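Local atomic coordinates of deoxyribodipyrimidine photo-lyase (Oryza sativa Japonica Group, PDB entry 3UMV), a protein that repairs ultraviolet-damaged DNA by splitting cyclobutane pyrimidine dimers back into two pyrimidines in a light-dependent reaction that uses FAD. Residues A[361-366]-A[371-376]; A[369-372]-A[378-381]; A[382-385]-A[390-393]; A[405-408]-A[412-415]. One frame throughout, in Å; residues are numbered along the deposited sequence. Where two conformers were deposited one is given.

In the fold
Going along the chain, contact 1 closes first, bringing residues 361-366 back against 371-376 around the short helix 365-369. Contact 2 overlaps it, sharing Ala371 and Lys372, and ties the end of that helix to the first turns of helix 376-388. Contact 3 begins where contact 2 stops: it folds the loop after helix 376-388 back onto the helix beside FAD. Contact 4 comes last, closing the turn between helices 393-405 and 410-424. None nests inside another. Distant in sequence, contact 4 still meets contacts 1 and 2 through Trp406, which packs on His374, Asp375 and Trp378, while Arg365 bonds to Ser415.

Contact 1 (A[361-366]-A[371-376]); sequences HIYTRE and AKTHDP
The imidazoles of His361 and His374 lie face to face, centroids 3.8 Å apart and planes 18° from parallel, with His374 CE1 over the rim of the His361 ring. On its other face, the His374 ring carries CB of Asp375. Tyr363 is used both ways: CG2 of Thr373 sits over one face as a CH-pi contact, 3.8 Å from the centroid of the Tyr363 ring, and ND1 of His374 comes in at the edge, in the ring plane. This is a short helix with its two flanks folded together. Thr364 and Gln367 form a capping box at the start of helix 365-369, with Gln367 OE1 bonded back to Thr364 N, while a Schellman motif with Ala371 as its C-prime residue ends the helix.

A polar bond joins the flanks. Tyr363 OH and His374 ND1 are 2.8 Å apart, and either could be the donor. His374 has CG between its backbone N and carbonyl carbon (chi1 68°), which turns the imidazole so that its edge meets the tyrosine hydroxyl while one face lies on His361. The stack and the bond therefore fix the same ring, although the whole contact lies at the protein surface. Trp406, a predicted electron-transfer tryptophan, also meets the rings of His361 and Tyr363 edge to face.

Asp375 starts the next helix as its N-cap, with OD2 bonded to Trp378 N and OD1 to Tyr398 OH. Just ahead of it an ST turn is closed by Asp375 N, which donates to Thr373 OG1 at 3.1 Å, with an N-H...O angle of 152°.

Contact 2 (A[369-372]-A[378-381]); sequences ENAK and WNAS
The carbonyl oxygen of Trp378, whose indole meets Ala371 across the contact, takes a 2.7 Å hydrogen bond from Ser381 OG. The donor lies in the carbonyl plane on a lone pair, the serine hydroxyl being folded back onto its own helix. Between the segments themselves the fit is mostly van der Waals. Ala371 meets both Asn379 and Trp378: its CB rests 3.7 Å from Asn379 O, and its CA approaches CZ3 of Trp378 at 4.2 Å, near the plane of the indole and at its edge. Asn379 leans over from the helix. With CG anti to its carbonyl carbon (chi1 -68°), the side chain reaches the peptide after Ala371, and CG stands 3.2 Å from Ala371 O.

The backbone of Ala371 turns at positive phi as the C-prime residue of a Schellman motif, with Ala371 N bonded to Leu368 O and Lys372 N to Gln367 O. Glu369, facing the other way, bridges to Lys423. The indole itself is steered from elsewhere: Trp378 NE1 donates to Trp399 O, and the two indoles lie nearly parallel, while Trp406 meets Trp378 edge to face. A Schellman C-cap thus packs against one member of the predicted tryptophan electron-transfer chain.

Contact 3 (A[382-385]-A[390-393]); sequences QLEM and KMHG. With URE (urea), chain J; FAD (flavin-adenine dinucleotide), chain I; EDO (1,2-ethanediol), chain C.
Met385 and Met391 make the tight half of this contact. The CE methyl of Met391 presses on CB of Met385 at 3.6 Å and stays near its sulfur, and Trp399 packs on both side chains. Beside them Glu384 closes the turn: the backbone N of His392 donates to Glu384 OE2 at 2.9 Å, almost straight at 164°. Its approach is well off the carboxylate plane, by 58°. Tyr475 OH bonds to the same oxygen, so two groups hold OE2. The extended glutamate, CG anti to the backbone N (chi1 -173°), is what carries the carboxylate across to the loop. Two residues before Glu384, Gln382 OE1 accepts from Trp399 NE1.

The other half has little side chain against side chain: though buried, it is built around bound molecules. A urea, hydrogen-bonded to Pro278 O, lies between Glu384, Lys390 and the edge of the His392 ring. Lys390 runs past it as a straight chain until its last torsion bends the ammonium group toward the cofactor. There NZ donates to an ethanediol, probably from the crystallisation liquor, and to two oxygens of FAD: 2.8 Å from Lys390 NZ to O2P and 3.0 Å from the same NZ to O5'. Gly393 CA comes within 3.4 Å of FAD O4'. The loop that folds onto its helix is therefore part of the FAD-binding site of the photolyase, with Lys390 binding the flavin-side phosphate of the pyrophosphate.

Contact 4 (A[405-408]-A[412-415]); sequences EWTS and EALS. With EDO (1,2-ethanediol), chain F.
Van der Waals touch is all that passes directly between Thr407 and Ala413, and between Ser408 and Glu412. Thr407 OG1 is modelled 3.2 Å from Ala413 CB, but the threonine was deposited in two conformers, so that close approach is doubtful in detail. Ser408 OG stands 4.2 Å from CB of Glu412. With CG anti to the backbone N (chi1 177°), Glu412 brings CG to 4.4 Å from Thr407 CB. Ala413 is backed by Ile441 of helix 431-442.

The hydrogen bonds of these residues run elsewhere. In the conformer given, Thr407 OG1 bonds to Ile403 O, and Arg359 NE bonds to Thr407 O. On the second segment Glu412 O is bonded to Thr416 OG1. Trp406 is bonded through its backbone to Tyr363.

Aromatic contact belongs to Trp406 too. As the first residue after the helix to leave helical geometry, it turns its indole away from 412-415; there it meets the His374 ring with the planes inclined at about 65°. It is a predicted site of electron transfer.

Charge gathers at Glu405. OE2 forms a salt bridge with Lys402, and OE1 accepts from O1 of an ethanediol, probably from the crystallisation liquor, at 2.8 Å and bonds to Tyr460 OH, yet lies close to the carboxylate of Glu360. Lys402 would probably favour the charged form of Glu405, and the nearby Glu360 carboxylate may oppose it. The turn is joined by van der Waals contact alone, and Thr407 spends its hydroxyl and carbonyl on Ile403 and Arg359 and not on helix 410-424.

Contact 1 (A[361-366]-A[371-376])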
loop_
_atom_site.group_PDB
_atom_site.type_symbol
_atom_site.label_atom_id
_atom_site.label_comp_id
_atom_site.label_asym_id
_atom_site.label_seq_id
_atom_site.Cartn_x
_atom_site.Cartn_y
_atom_site.Cartn_z
ATOM N N HIS A 361 14.424 -28.490 -8.123
ATOM C CA HIS A 361 13.363 -28.863 -7.198
ATOM C C HIS A 361 12.034 -28.315 -7.696
ATOM O O HIS A 361 11.991 -27.277 -8.347
ATOM C CB HIS A 361 13.622 -28.290 -5.804
ATOM C CG HIS A 361 14.929 -28.701 -5.213
ATOM N ND1 HIS A 361 15.068 -29.831 -4.435
ATOM C CD2 HIS A 361 16.158 -28.137 -5.283
ATOM C CE1 HIS A 361 16.327 -29.946 -4.053
ATOM N NE2 HIS A 361 17.011 -28.935 -4.558
ATOM N N ILE A 362 10.951 -29.024 -7.385
ATOM C CA ILE A 362 9.604 -28.534 -7.643
ATOM C C ILE A 362 8.831 -28.672 -6.334
ATOM O O ILE A 362 8.716 -29.778 -5.795
ATOM C CB ILE A 362 8.905 -29.329 -8.783
ATOM C CG1 ILE A 362 9.594 -29.100 -10.134
ATOM C CG2 ILE A 362 7.460 -28.914 -8.929
ATOM C CD1 ILE A 362 9.337 -27.715 -10.724
ATOM N N TYR A 363 8.352 -27.557 -5.793
ATOM C CA TYR A 363 7.478 -27.579 -4.620
ATOM C C TYR A 363 6.083 -27.137 -4.989
ATOM O O TYR A 363 5.911 -26.278 -5.848
ATOM C CB TYR A 363 8.013 -26.669 -3.501
ATOM C CG TYR A 363 9.291 -27.189 -2.907
ATOM C CD1 TYR A 363 10.499 -26.530 -3.110
ATOM C CD2 TYR A 363 9.299 -28.373 -2.186
ATOM C CE1 TYR A 363 11.675 -27.033 -2.589
ATOM C CE2 TYR A 363 10.463 -28.879 -1.664
ATOM C CZ TYR A 363 11.645 -28.215 -1.862
ATOM O OH TYR A 363 12.804 -28.738 -1.336
ATOM N N THR A 364 5.081 -27.712 -4.334
ATOM C CA THR A 364 3.713 -27.277 -4.542
ATOM C C THR A 364 3.474 -26.012 -3.740
ATOM O O THR A 364 4.278 -25.640 -2.875
ATOM C CB THR A 364 2.692 -28.334 -4.074
ATOM O OG1 THR A 364 2.797 -28.520 -2.657
ATOM C CG2 THR A 364 2.938 -29.660 -4.765
ATOM N N ARG A 365 2.349 -25.368 -4.011
ATOM C CA ARG A 365 1.961 -24.186 -3.255
ATOM C C ARG A 365 1.821 -24.510 -1.766
ATOM O O ARG A 365 2.296 -23.752 -0.917
ATOM C CB ARG A 365 0.676 -23.581 -3.828
ATOM C CG ARG A 365 0.117 -22.416 -3.024
ATOM C CD ARG A 365 -1.064 -21.766 -3.745
ATOM N NE ARG A 365 -0.637 -21.172 -5.012
ATOM C CZ ARG A 365 -1.349 -20.300 -5.724
ATOM N NH1 ARG A 365 -2.545 -19.905 -5.311
ATOM N NH2 ARG A 365 -0.863 -19.827 -6.860
ATOM N N GLU A 366 1.202 -25.649 -1.451
ATOM C CA GLU A 366 1.026 -26.048 -0.055
ATOM C C GLU A 366 2.361 -26.214 0.671
ATOM O O GLU A 366 2.513 -25.754 1.802
ATOM C CB GLU A 366 0.174 -27.325 0.066
ATOM C CG GLU A 366 -0.013 -27.835 1.506
ATOM C CD GLU A 366 0.973 -28.949 1.895
ATOM O OE1 GLU A 366 1.156 -29.909 1.105
ATOM O OE2 GLU A 366 1.564 -28.866 2.999
ATOM N N ALA A 371 6.353 -23.847 4.497
ATOM C CA ALA A 371 7.798 -23.758 4.686
ATOM C C ALA A 371 8.467 -25.130 4.808
ATOM O O ALA A 371 9.248 -25.376 5.732
ATOM C CB ALA A 371 8.136 -22.867 5.898
ATOM N N LYS A 372 8.157 -26.004 3.852
ATOM C CA LYS A 372 8.678 -27.367 3.842
ATOM C C LYS A 372 9.705 -27.642 2.737
ATOM O O LYS A 372 9.683 -28.704 2.116
ATOM C CB LYS A 372 7.525 -28.374 3.742
ATOM C CG LYS A 372 6.435 -28.210 4.806
ATOM C CD LYS A 372 6.939 -28.503 6.207
ATOM C CE LYS A 372 5.785 -28.478 7.213
ATOM N NZ LYS A 372 6.229 -28.719 8.618
ATOM N N THR A 373 10.616 -26.702 2.505
ATOM C CA THR A 373 11.658 -26.915 1.516
ATOM C C THR A 373 12.978 -27.384 2.140
ATOM O O THR A 373 13.147 -27.362 3.365
ATOM C CB THR A 373 11.930 -25.647 0.707
ATOM O OG1 THR A 373 12.724 -24.730 1.480
ATOM C CG2 THR A 373 10.616 -24.985 0.281
ATOM N N HIS A 374 13.903 -27.779 1.272
ATOM C CA HIS A 374 15.254 -28.165 1.667
ATOM C C HIS A 374 16.084 -26.966 2.134
ATOM O O HIS A 374 17.172 -27.139 2.675
ATOM C CB HIS A 374 15.975 -28.801 0.481
ATOM C CG HIS A 374 16.275 -27.831 -0.619
ATOM N ND1 HIS A 374 15.320 -27.419 -1.523
ATOM C CD2 HIS A 374 17.410 -27.163 -0.938
ATOM C CE1 HIS A 374 15.859 -26.557 -2.368
ATOM N NE2 HIS A 374 17.127 -26.387 -2.038
ATOM N N ASP A 375 15.580 -25.759 1.905
ATOM C CA ASP A 375 16.345 -24.524 2.145
ATOM C C ASP A 375 15.925 -23.846 3.452
ATOM O O ASP A 375 14.850 -23.254 3.523
ATOM C CB ASP A 375 16.133 -23.585 0.950
ATOM C CG ASP A 375 16.902 -22.263 1.070
ATOM O OD1 ASP A 375 17.078 -21.577 0.032
ATOM O OD2 ASP A 375 17.349 -21.910 2.175
ATOM N N PRO A 376 16.762 -23.930 4.504
ATOM C CA PRO A 376 16.327 -23.392 5.793
ATOM C C PRO A 376 16.253 -21.868 5.807
ATOM O O PRO A 376 15.486 -21.324 6.587
ATOM C CB PRO A 376 17.405 -23.881 6.764
ATOM C CG PRO A 376 18.601 -24.074 5.915
ATOM C CD PRO A 376 18.092 -24.559 4.592
#

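Contact 2 (A[369-372]-A[378-381])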
loop_
_atom_site.group_PDB
_atom_site.type_symbol
_atom_site.label_atom_id
_atom_site.label_comp_id
_atom_site.label_asym_id
_atom_site.label_seq_id
_atom_site.Cartn_x
_atom_site.Cartn_y
_atom_site.Cartn_z
ATOM N N GLU A 369 3.904 -22.768 1.169
ATOM C CA GLU A 369 3.160 -22.041 2.195
ATOM C C GLU A 369 3.521 -22.502 3.605
ATOM O O GLU A 369 3.587 -21.701 4.539
ATOM C CB GLU A 369 1.664 -22.192 1.985
ATOM C CG GLU A 369 0.862 -21.479 3.054
ATOM C CD GLU A 369 -0.551 -21.207 2.637
ATOM O OE1 GLU A 369 -1.242 -20.507 3.393
ATOM O OE2 GLU A 369 -0.975 -21.682 1.559
ATOM N N ASN A 370 3.738 -23.800 3.761
ATOM C CA ASN A 370 4.046 -24.354 5.070
ATOM C C ASN A 370 5.540 -24.451 5.365
ATOM O O ASN A 370 5.935 -25.054 6.367
ATOM C CB ASN A 370 3.364 -25.715 5.245
ATOM C CG ASN A 370 1.859 -25.591 5.350
ATOM O OD1 ASN A 370 1.130 -25.806 4.376
ATOM N ND2 ASN A 370 1.384 -25.210 6.527
ATOM N N ALA A 371 6.353 -23.847 4.497
ATOM C CA ALA A 371 7.798 -23.758 4.686
ATOM C C ALA A 371 8.467 -25.130 4.808
ATOM O O ALA A 371 9.248 -25.376 5.732
ATOM C CB ALA A 371 8.136 -22.867 5.898
ATOM N N LYS A 372 8.157 -26.004 3.852
ATOM C CA LYS A 372 8.678 -27.367 3.842
ATOM C C LYS A 372 9.705 -27.642 2.737
ATOM O O LYS A 372 9.683 -28.704 2.116
ATOM C CB LYS A 372 7.525 -28.374 3.742
ATOM C CG LYS A 372 6.435 -28.210 4.806
ATOM C CD LYS A 372 6.939 -28.503 6.207
ATOM C CE LYS A 372 5.785 -28.478 7.213
ATOM N NZ LYS A 372 6.229 -28.719 8.618
ATOM N N TRP A 378 15.212 -20.072 3.165
ATOM C CA TRP A 378 13.927 -19.786 2.538
ATOM C C TRP A 378 12.794 -20.069 3.513
ATOM O O TRP A 378 11.891 -19.254 3.688
ATOM C CB TRP A 378 13.740 -20.589 1.251
ATOM C CG TRP A 378 12.551 -20.071 0.498
ATOM C CD1 TRP A 378 12.561 -19.092 -0.460
ATOM C CD2 TRP A 378 11.171 -20.425 0.704
ATOM N NE1 TRP A 378 11.283 -18.838 -0.884
ATOM C CE2 TRP A 378 10.407 -19.645 -0.199
ATOM C CE3 TRP A 378 10.510 -21.342 1.540
ATOM C CZ2 TRP A 378 9.011 -19.729 -0.269
ATOM C CZ3 TRP A 378 9.126 -21.440 1.456
ATOM C CH2 TRP A 378 8.392 -20.638 0.550
ATOM N N ASN A 379 12.854 -21.226 4.167
ATOM C CA ASN A 379 11.848 -21.551 5.159
ATOM C C ASN A 379 11.699 -20.459 6.206
ATOM O O ASN A 379 10.579 -20.133 6.596
ATOM C CB ASN A 379 12.177 -22.878 5.862
ATOM C CG ASN A 379 12.064 -24.085 4.954
ATOM O OD1 ASN A 379 12.580 -25.157 5.287
ATOM N ND2 ASN A 379 11.400 -23.936 3.815
ATOM N N ALA A 380 12.825 -19.905 6.667
ATOM C CA ALA A 380 12.815 -18.840 7.669
ATOM C C ALA A 380 12.098 -17.598 7.148
ATOM O O ALA A 380 11.316 -16.989 7.862
ATOM C CB ALA A 380 14.272 -18.494 8.128
ATOM N N SER A 381 12.363 -17.235 5.899
ATOM C CA SER A 381 11.731 -16.056 5.319
ATOM C C SER A 381 10.223 -16.261 5.207
ATOM O O SER A 381 9.444 -15.370 5.528
ATOM C CB SER A 381 12.357 -15.689 3.969
ATOM O OG SER A 381 12.059 -16.625 2.949
#

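Contact 3 (A[382-385]-A[390-393])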
loop_
_atom_site.group_PDB
_atom_site.type_symbol
_atom_site.label_atom_id
_atom_site.label_comp_id
_atom_site.label_asym_id
_atom_site.label_seq_id
_atom_site.Cartn_x
_atom_site.Cartn_y
_atom_site.Cartn_z
ATOM N N GLN A 382 9.811 -17.461 4.800
ATOM C CA GLN A 382 8.388 -17.770 4.742
ATOM C C GLN A 382 7.721 -17.716 6.116
ATOM O O GLN A 382 6.627 -17.170 6.254
ATOM C CB GLN A 382 8.164 -19.127 4.056
ATOM C CG GLN A 382 6.733 -19.612 4.088
ATOM C CD GLN A 382 5.798 -18.805 3.203
ATOM O OE1 GLN A 382 6.230 -18.121 2.273
ATOM N NE2 GLN A 382 4.507 -18.886 3.488
ATOM N N LEU A 383 8.388 -18.254 7.141
ATOM C CA LEU A 383 7.826 -18.245 8.488
ATOM C C LEU A 383 7.776 -16.850 9.091
ATOM O O LEU A 383 6.881 -16.550 9.887
ATOM C CB LEU A 383 8.615 -19.177 9.409
ATOM C CG LEU A 383 8.456 -20.658 9.051
ATOM C CD1 LEU A 383 9.503 -21.506 9.753
ATOM C CD2 LEU A 383 7.044 -21.162 9.364
ATOM N N GLU A 384 8.733 -15.999 8.725
ATOM C CA GLU A 384 8.727 -14.631 9.222
ATOM C C GLU A 384 7.452 -13.967 8.718
ATOM O O GLU A 384 6.722 -13.362 9.490
ATOM C CB GLU A 384 9.971 -13.849 8.798
ATOM C CG GLU A 384 10.058 -12.457 9.458
ATOM C CD GLU A 384 11.270 -11.645 9.027
ATOM O OE1 GLU A 384 11.750 -10.840 9.849
ATOM O OE2 GLU A 384 11.742 -11.788 7.879
ATOM N N MET A 385 7.170 -14.119 7.429
ATOM C CA MET A 385 5.936 -13.585 6.860
ATOM C C MET A 385 4.688 -14.192 7.527
ATOM O O MET A 385 3.769 -13.478 7.927
ATOM C CB MET A 385 5.916 -13.812 5.345
ATOM C CG MET A 385 4.705 -13.220 4.658
ATOM S SD MET A 385 4.683 -13.509 2.873
ATOM C CE MET A 385 4.849 -15.296 2.819
ATOM N N LYS A 390 5.434 -9.489 8.403
ATOM C CA LYS A 390 6.235 -8.542 7.642
ATOM C C LYS A 390 7.606 -9.166 7.427
ATOM O O LYS A 390 8.434 -9.196 8.335
ATOM C CB LYS A 390 6.335 -7.197 8.380
ATOM C CG LYS A 390 7.058 -6.092 7.608
ATOM C CD LYS A 390 7.051 -4.759 8.374
ATOM C CE LYS A 390 7.866 -3.676 7.670
ATOM N NZ LYS A 390 9.358 -3.942 7.701
ATOM N N MET A 391 7.823 -9.705 6.236
ATOM C CA MET A 391 9.094 -10.355 5.921
ATOM C C MET A 391 10.117 -9.270 5.652
ATOM O O MET A 391 9.783 -8.241 5.075
ATOM C CB MET A 391 8.965 -11.233 4.686
ATOM C CG MET A 391 10.231 -12.007 4.349
ATOM S SD MET A 391 10.157 -12.837 2.744
ATOM C CE MET A 391 8.590 -13.695 2.876
ATOM N N HIS A 392 11.358 -9.491 6.081
ATOM C CA HIS A 392 12.400 -8.510 5.877
ATOM C C HIS A 392 12.586 -8.195 4.393
ATOM O O HIS A 392 12.631 -9.106 3.554
ATOM C CB HIS A 392 13.722 -8.994 6.473
ATOM C CG HIS A 392 14.817 -7.995 6.338
ATOM N ND1 HIS A 392 15.126 -7.096 7.336
ATOM C CD2 HIS A 392 15.663 -7.729 5.314
ATOM C CE1 HIS A 392 16.112 -6.318 6.934
ATOM N NE2 HIS A 392 16.467 -6.690 5.718
ATOM N N GLY A 393 12.701 -6.908 4.078
ATOM C CA GLY A 393 12.730 -6.449 2.697
ATOM C C GLY A 393 13.763 -7.134 1.823
ATOM O O GLY A 393 13.504 -7.448 0.653
HETATM C C URE J . 11.244 -6.947 9.519
HETATM O O URE J . 10.891 -8.065 9.142
HETATM N N1 URE J . 12.435 -6.762 10.042
HETATM N N2 URE J . 10.370 -5.972 9.550
HETATM P PA FAD I . 11.908 0.499 4.581
HETATM O O1A FAD I . 13.219 -0.037 4.092
HETATM O O2A FAD I . 11.989 1.262 5.874
HETATM O O5B FAD I . 11.273 1.397 3.419
HETATM C C5B FAD I . 10.472 2.525 3.696
HETATM C C4B FAD I . 9.340 2.625 2.669
HETATM O O4B FAD I . 9.833 2.711 1.340
HETATM C C3B FAD I . 8.464 1.387 2.670
HETATM O O3B FAD I . 7.487 1.445 3.683
HETATM C C2B FAD I . 7.847 1.465 1.305
HETATM O O2B FAD I . 6.840 2.459 1.297
HETATM C C1B FAD I . 8.992 1.983 0.473
HETATM N N9A FAD I . 9.732 0.875 -0.154
HETATM C C8A FAD I . 10.846 0.235 0.320
HETATM N N7A FAD I . 11.194 -0.710 -0.585
HETATM C C5A FAD I . 10.305 -0.687 -1.617
HETATM C C6A FAD I . 10.164 -1.412 -2.807
HETATM N N6A FAD I . 11.066 -2.311 -3.197
HETATM N N1A FAD I . 9.126 -1.125 -3.665
HETATM C C2A FAD I . 8.236 -0.122 -3.357
HETATM N N3A FAD I . 8.372 0.588 -2.185
HETATM C C4A FAD I . 9.394 0.316 -1.344
HETATM N N1 FAD I . 5.986 -3.528 -0.201
HETATM C C2 FAD I . 4.740 -3.260 0.285
HETATM O O2 FAD I . 4.530 -2.129 0.724
HETATM N N3 FAD I . 3.750 -4.227 0.256
HETATM C C4 FAD I . 4.013 -5.487 -0.251
HETATM O O4 FAD I . 3.129 -6.349 -0.270
HETATM C C4X FAD I . 5.282 -5.746 -0.754
HETATM N N5 FAD I . 5.612 -6.983 -1.259
HETATM C C5X FAD I . 6.872 -7.216 -1.773
HETATM C C6 FAD I . 7.187 -8.469 -2.315
HETATM C C7 FAD I . 8.464 -8.710 -2.831
HETATM C C7M FAD I . 8.772 -10.062 -3.421
HETATM C C8 FAD I . 9.421 -7.692 -2.792
HETATM C C8M FAD I . 10.808 -7.892 -3.326
HETATM C C9 FAD I . 9.101 -6.463 -2.242
HETATM C C9A FAD I . 7.835 -6.224 -1.739
HETATM N N10 FAD I . 7.527 -4.996 -1.190
HETATM C C10 FAD I . 6.257 -4.771 -0.716
HETATM C "C1'" FAD I . 8.546 -3.867 -1.121
HETATM C "C2'" FAD I . 9.385 -3.842 0.196
HETATM O "O2'" FAD I . 9.944 -5.109 0.562
HETATM C "C3'" FAD I . 8.618 -3.301 1.416
HETATM O "O3'" FAD I . 8.017 -2.079 1.078
HETATM C "C4'" FAD I . 9.509 -3.076 2.641
HETATM O "O4'" FAD I . 10.127 -4.293 3.011
HETATM C "C5'" FAD I . 8.637 -2.524 3.767
HETATM O "O5'" FAD I . 9.248 -2.508 5.035
HETATM P P FAD I . 9.657 -1.100 5.689
HETATM O O1P FAD I . 8.487 -0.136 5.666
HETATM O O2P FAD I . 10.191 -1.336 7.078
HETATM O O3P FAD I . 10.846 -0.733 4.663
HETATM C C1 EDO C . 8.749 -4.662 12.431
HETATM O O1 EDO C . 8.939 -5.743 11.600
HETATM C C2 EDO C . 8.794 -3.416 11.872
HETATM O O2 EDO C . 9.555 -3.263 10.736
#

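Contact 4 (A[405-408]-A[412-415])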
loop_
_atom_site.group_PDB
_atom_site.type_symbol
_atom_site.label_atom_id
_atom_site.label_comp_id
_atom_site.label_asym_id
_atom_site.label_seq_id
_atom_site.Cartn_x
_atom_site.Cartn_y
_atom_site.Cartn_z
ATOM N N GLU A 405 12.543 -20.475 -8.956
ATOM C CA GLU A 405 13.475 -21.584 -9.140
ATOM C C GLU A 405 12.864 -22.957 -8.858
ATOM O O GLU A 405 13.340 -23.958 -9.365
ATOM C CB GLU A 405 14.677 -21.377 -8.229
ATOM C CG GLU A 405 15.890 -22.199 -8.603
ATOM C CD GLU A 405 17.105 -21.826 -7.782
ATOM O OE1 GLU A 405 18.194 -22.341 -8.082
ATOM O OE2 GLU A 405 16.982 -21.001 -6.855
ATOM N N TRP A 406 11.821 -22.999 -8.039
ATOM C CA TRP A 406 11.266 -24.265 -7.585
ATOM C C TRP A 406 9.826 -24.478 -8.045
ATOM O O TRP A 406 9.084 -25.226 -7.423
ATOM C CB TRP A 406 11.302 -24.349 -6.052
ATOM C CG TRP A 406 12.669 -24.202 -5.474
ATOM C CD1 TRP A 406 13.861 -24.509 -6.071
ATOM C CD2 TRP A 406 12.987 -23.679 -4.184
ATOM N NE1 TRP A 406 14.905 -24.220 -5.212
ATOM C CE2 TRP A 406 14.387 -23.707 -4.051
ATOM C CE3 TRP A 406 12.217 -23.184 -3.125
ATOM C CZ2 TRP A 406 15.034 -23.256 -2.898
ATOM C CZ3 TRP A 406 12.866 -22.753 -1.972
ATOM C CH2 TRP A 406 14.254 -22.784 -1.877
ATOM N N THR A 407 9.413 -23.807 -9.110
ATOM C CA THR A 407 8.095 -24.097 -9.658
ATOM C C THR A 407 8.173 -24.347 -11.153
ATOM O O THR A 407 9.195 -24.073 -11.786
ATOM C CB THR A 407 7.050 -23.009 -9.321
ATOM O OG1 THR A 407 7.489 -21.744 -9.825
ATOM C CG2 THR A 407 6.849 -22.912 -7.812
ATOM N N SER A 408 7.098 -24.887 -11.711
ATOM C CA SER A 408 7.112 -25.364 -13.092
ATOM C C SER A 408 7.346 -24.273 -14.148
ATOM O O SER A 408 7.904 -24.548 -15.213
ATOM C CB SER A 408 5.833 -26.157 -13.407
ATOM O OG SER A 408 4.684 -25.335 -13.270
ATOM N N GLU A 412 3.192 -19.605 -12.868
ATOM C CA GLU A 412 2.855 -20.295 -11.623
ATOM C C GLU A 412 3.624 -19.716 -10.431
ATOM O O GLU A 412 3.067 -19.561 -9.346
ATOM C CB GLU A 412 3.136 -21.800 -11.727
ATOM C CG GLU A 412 2.866 -22.565 -10.434
ATOM C CD GLU A 412 1.388 -22.708 -10.133
ATOM O OE1 GLU A 412 0.574 -22.472 -11.053
ATOM O OE2 GLU A 412 1.039 -23.064 -8.981
ATOM N N ALA A 413 4.900 -19.402 -10.638
ATOM C CA ALA A 413 5.709 -18.783 -9.585
ATOM C C ALA A 413 5.115 -17.436 -9.159
ATOM O O ALA A 413 4.949 -17.162 -7.966
ATOM C CB ALA A 413 7.150 -18.591 -10.058
ATOM N N LEU A 414 4.796 -16.610 -10.151
ATOM C CA LEU A 414 4.243 -15.278 -9.907
ATOM C C LEU A 414 2.930 -15.381 -9.140
ATOM O O LEU A 414 2.703 -14.648 -8.166
ATOM C CB LEU A 414 4.029 -14.555 -11.237
ATOM C CG LEU A 414 3.663 -13.079 -11.254
ATOM C CD1 LEU A 414 4.736 -12.251 -10.536
ATOM C CD2 LEU A 414 3.532 -12.642 -12.712
ATOM N N SER A 415 2.069 -16.301 -9.566
ATOM C CA SER A 415 0.768 -16.489 -8.922
ATOM C C SER A 415 0.932 -16.919 -7.468
ATOM O O SER A 415 0.205 -16.474 -6.580
ATOM C CB SER A 415 -0.045 -17.538 -9.689
ATOM O OG SER A 415 -1.283 -17.772 -9.054
HETATM C C1 EDO F . 19.175 -23.176 -11.311
HETATM O O1 EDO F . 18.152 -23.667 -10.534
HETATM C C2 EDO F . 19.080 -21.926 -11.847
HETATM O O2 EDO F . 20.132 -21.410 -12.564
#